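Local coordinates for radical SAM domain protein (PDB 6Y1X) that is the radical SAM carbide synthase NifB, an iron-sulfur enzyme that matures the nitrogenase cofactor and probably builds its carbide-containing precursor, at residues T164-D169 / Q175-V180. Sequence-based numbering, arbitrary orientation.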
loop_
_atom_site.group_PDB
_atom_site.type_symbol
_atom_site.label_atom_id
_atom_site.label_comp_id
_atom_site.label_asym_id
_atom_site.label_seq_id
_atom_site.Cartn_x
_atom_site.Cartn_y
_atom_site.Cartn_z
ATOM N N THR A 164 -0.289 3.959 0.837
ATOM C CA THR A 164 0.099 4.308 2.198
ATOM C C THR A 164 0.193 5.825 2.294
ATOM O O THR A 164 1.059 6.446 1.669
ATOM C CB THR A 164 1.404 3.629 2.600
ATOM O OG1 THR A 164 1.189 2.214 2.662
ATOM C CG2 THR A 164 1.844 4.107 3.989
ATOM N N LEU A 165 -0.703 6.415 3.078
ATOM C CA LEU A 165 -0.829 7.861 3.205
ATOM C C LEU A 165 -0.675 8.192 4.681
ATOM O O LEU A 165 -1.571 7.906 5.484
ATOM C CB LEU A 165 -2.168 8.352 2.659
ATOM C CG LEU A 165 -2.431 9.856 2.671
ATOM C CD1 LEU A 165 -1.405 10.581 1.823
ATOM C CD2 LEU A 165 -3.827 10.133 2.160
ATOM N N ASN A 166 0.472 8.761 5.042
ATOM C CA ASN A 166 0.802 8.991 6.439
ATOM C C ASN A 166 0.584 10.433 6.859
ATOM O O ASN A 166 0.726 10.745 8.045
ATOM C CB ASN A 166 2.257 8.595 6.705
ATOM C CG ASN A 166 2.469 7.102 6.635
ATOM O OD1 ASN A 166 1.580 6.324 6.983
ATOM N ND2 ASN A 166 3.640 6.690 6.165
ATOM N N ALA A 167 0.271 11.315 5.912
ATOM C CA ALA A 167 0.046 12.723 6.193
ATOM C C ALA A 167 -0.697 13.349 5.021
ATOM O O ALA A 167 -0.452 12.995 3.868
ATOM C CB ALA A 167 1.367 13.462 6.440
ATOM N N VAL A 168 -1.604 14.274 5.327
ATOM C CA VAL A 168 -2.193 15.165 4.334
ATOM C C VAL A 168 -1.762 16.603 4.576
ATOM O O VAL A 168 -2.271 17.526 3.929
ATOM C CB VAL A 168 -3.726 15.046 4.279
ATOM C CG1 VAL A 168 -4.135 13.658 3.791
ATOM C CG2 VAL A 168 -4.346 15.358 5.636
ATOM N N ASP A 169 -0.842 16.811 5.511
ATOM C CA ASP A 169 -0.179 18.085 5.740
ATOM C C ASP A 169 1.302 17.863 5.472
ATOM O O ASP A 169 1.931 17.043 6.163
ATOM C CB ASP A 169 -0.413 18.552 7.180
ATOM C CG ASP A 169 0.245 19.887 7.496
ATOM O OD1 ASP A 169 1.363 20.167 7.011
ATOM O OD2 ASP A 169 -0.366 20.662 8.262
ATOM N N GLN A 175 8.330 15.181 8.393
ATOM C CA GLN A 175 8.833 14.468 9.561
ATOM C C GLN A 175 8.877 12.961 9.357
ATOM O O GLN A 175 9.357 12.245 10.241
ATOM C CB GLN A 175 7.971 14.802 10.778
ATOM C CG GLN A 175 7.962 16.287 11.129
ATOM C CD GLN A 175 7.068 16.600 12.312
ATOM O OE1 GLN A 175 7.296 16.119 13.418
ATOM N NE2 GLN A 175 6.038 17.403 12.080
ATOM N N ILE A 176 8.390 12.460 8.226
ATOM C CA ILE A 176 8.239 11.027 8.029
ATOM C C ILE A 176 9.128 10.477 6.918
ATOM O O ILE A 176 9.426 9.270 6.922
ATOM C CB ILE A 176 6.752 10.686 7.755
ATOM C CG1 ILE A 176 5.885 11.145 8.931
ATOM C CG2 ILE A 176 6.515 9.197 7.534
ATOM C CD1 ILE A 176 4.394 11.057 8.662
ATOM N N TYR A 177 9.619 11.308 6.003
ATOM C CA TYR A 177 10.383 10.859 4.848
ATOM C C TYR A 177 11.745 11.536 4.793
ATOM O O TYR A 177 11.846 12.757 4.953
ATOM C CB TYR A 177 9.590 11.141 3.575
ATOM C CG TYR A 177 8.242 10.480 3.623
ATOM C CD1 TYR A 177 8.097 9.123 3.370
ATOM C CD2 TYR A 177 7.119 11.204 3.993
ATOM C CE1 TYR A 177 6.852 8.519 3.436
ATOM C CE2 TYR A 177 5.878 10.610 4.071
ATOM C CZ TYR A 177 5.749 9.268 3.791
ATOM O OH TYR A 177 4.508 8.682 3.877
ATOM N N ASP A 178 12.788 10.741 4.540
ATOM C CA ASP A 178 14.115 11.303 4.304
ATOM C C ASP A 178 14.185 11.981 2.944
ATOM O O ASP A 178 14.736 13.080 2.818
ATOM C CB ASP A 178 15.181 10.205 4.363
ATOM C CG ASP A 178 15.634 9.889 5.765
ATOM O OD1 ASP A 178 15.193 10.558 6.720
ATOM O OD2 ASP A 178 16.449 8.957 5.905
ATOM N N TYR A 179 13.637 11.341 1.915
ATOM C CA TYR A 179 13.734 11.862 0.562
ATOM C C TYR A 179 12.707 11.156 -0.305
ATOM O O TYR A 179 12.166 10.113 0.062
ATOM C CB TYR A 179 15.149 11.687 -0.016
ATOM C CG TYR A 179 15.613 10.253 -0.181
ATOM C CD1 TYR A 179 15.159 9.464 -1.234
ATOM C CD2 TYR A 179 16.510 9.689 0.715
ATOM C CE1 TYR A 179 15.583 8.160 -1.383
ATOM C CE2 TYR A 179 16.942 8.386 0.568
ATOM C CZ TYR A 179 16.473 7.625 -0.481
ATOM O OH TYR A 179 16.896 6.320 -0.629
ATOM N N VAL A 180 12.468 11.738 -1.477
ATOM C CA VAL A 180 11.726 11.091 -2.549
ATOM C C VAL A 180 12.536 11.259 -3.823
ATOM O O VAL A 180 13.254 12.250 -4.000
ATOM C CB VAL A 180 10.297 11.660 -2.732
ATOM C CG1 VAL A 180 9.537 11.683 -1.406
ATOM C CG2 VAL A 180 10.336 13.044 -3.338
HETATM O O HOH W 1 3.972 6.601 1.734
HETATM O O HOH W 2 2.475 9.887 3.140
#
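The CA atoms of N166 and I176 are the nearest pair across the contact, 7.9 Å apart, where the loop leaving parallel strand 160-164 faces the chain that returns from helix 170-173 into strand 177-182. Side chains and water bridge that gap. Y177 reaches across with its phenol, and its OH lies 3.2 Å from N166 ND2; the N-H points well off the oxygen, at 130°, so this hydrogen bond is weak. Amide and ring planes are only 17° apart. The amide has firmer partners: OD1 accepts from the backbone N of V219, and ND2 also binds the hydroxyl of Y65, which together fix its rotation. Two waters also lie at the phenol oxygen. One links Y177 OH, 3.0 Å away, to T164 O, to which it donates; the other accepts from N166 N at 3.0 Å, but its very short link to Y177 OH is doubtful.

Beside this polar group, I176 supplies the greasy part. Its CG1 branch stands beside the backbone N (chi1 -59°) and the chain runs on extended from there, carrying CD1 to 3.8 Å from N166 CB and, more loosely, 4.5 Å from A167 CB. The other branch, CG2, lies 3.7 Å above one face of the Y177 ring, offset toward its rim. Around the ring, I61 and C63 of strand 61-63 and L196 of helix 189-209 also pack.

C63 is the middle cysteine of the radical SAM CX3CX2C motif (C59, C63, C66) that binds a [4Fe-4S] cluster lying about 6 Å from the Y177 side chain. The contact joins the strand-160-164 end of the radical SAM parallel sheet to the small antiparallel sheet bearing that cysteine, through a buried phenol bonded weakly to the N166 amide and reaching the loop backbone through water.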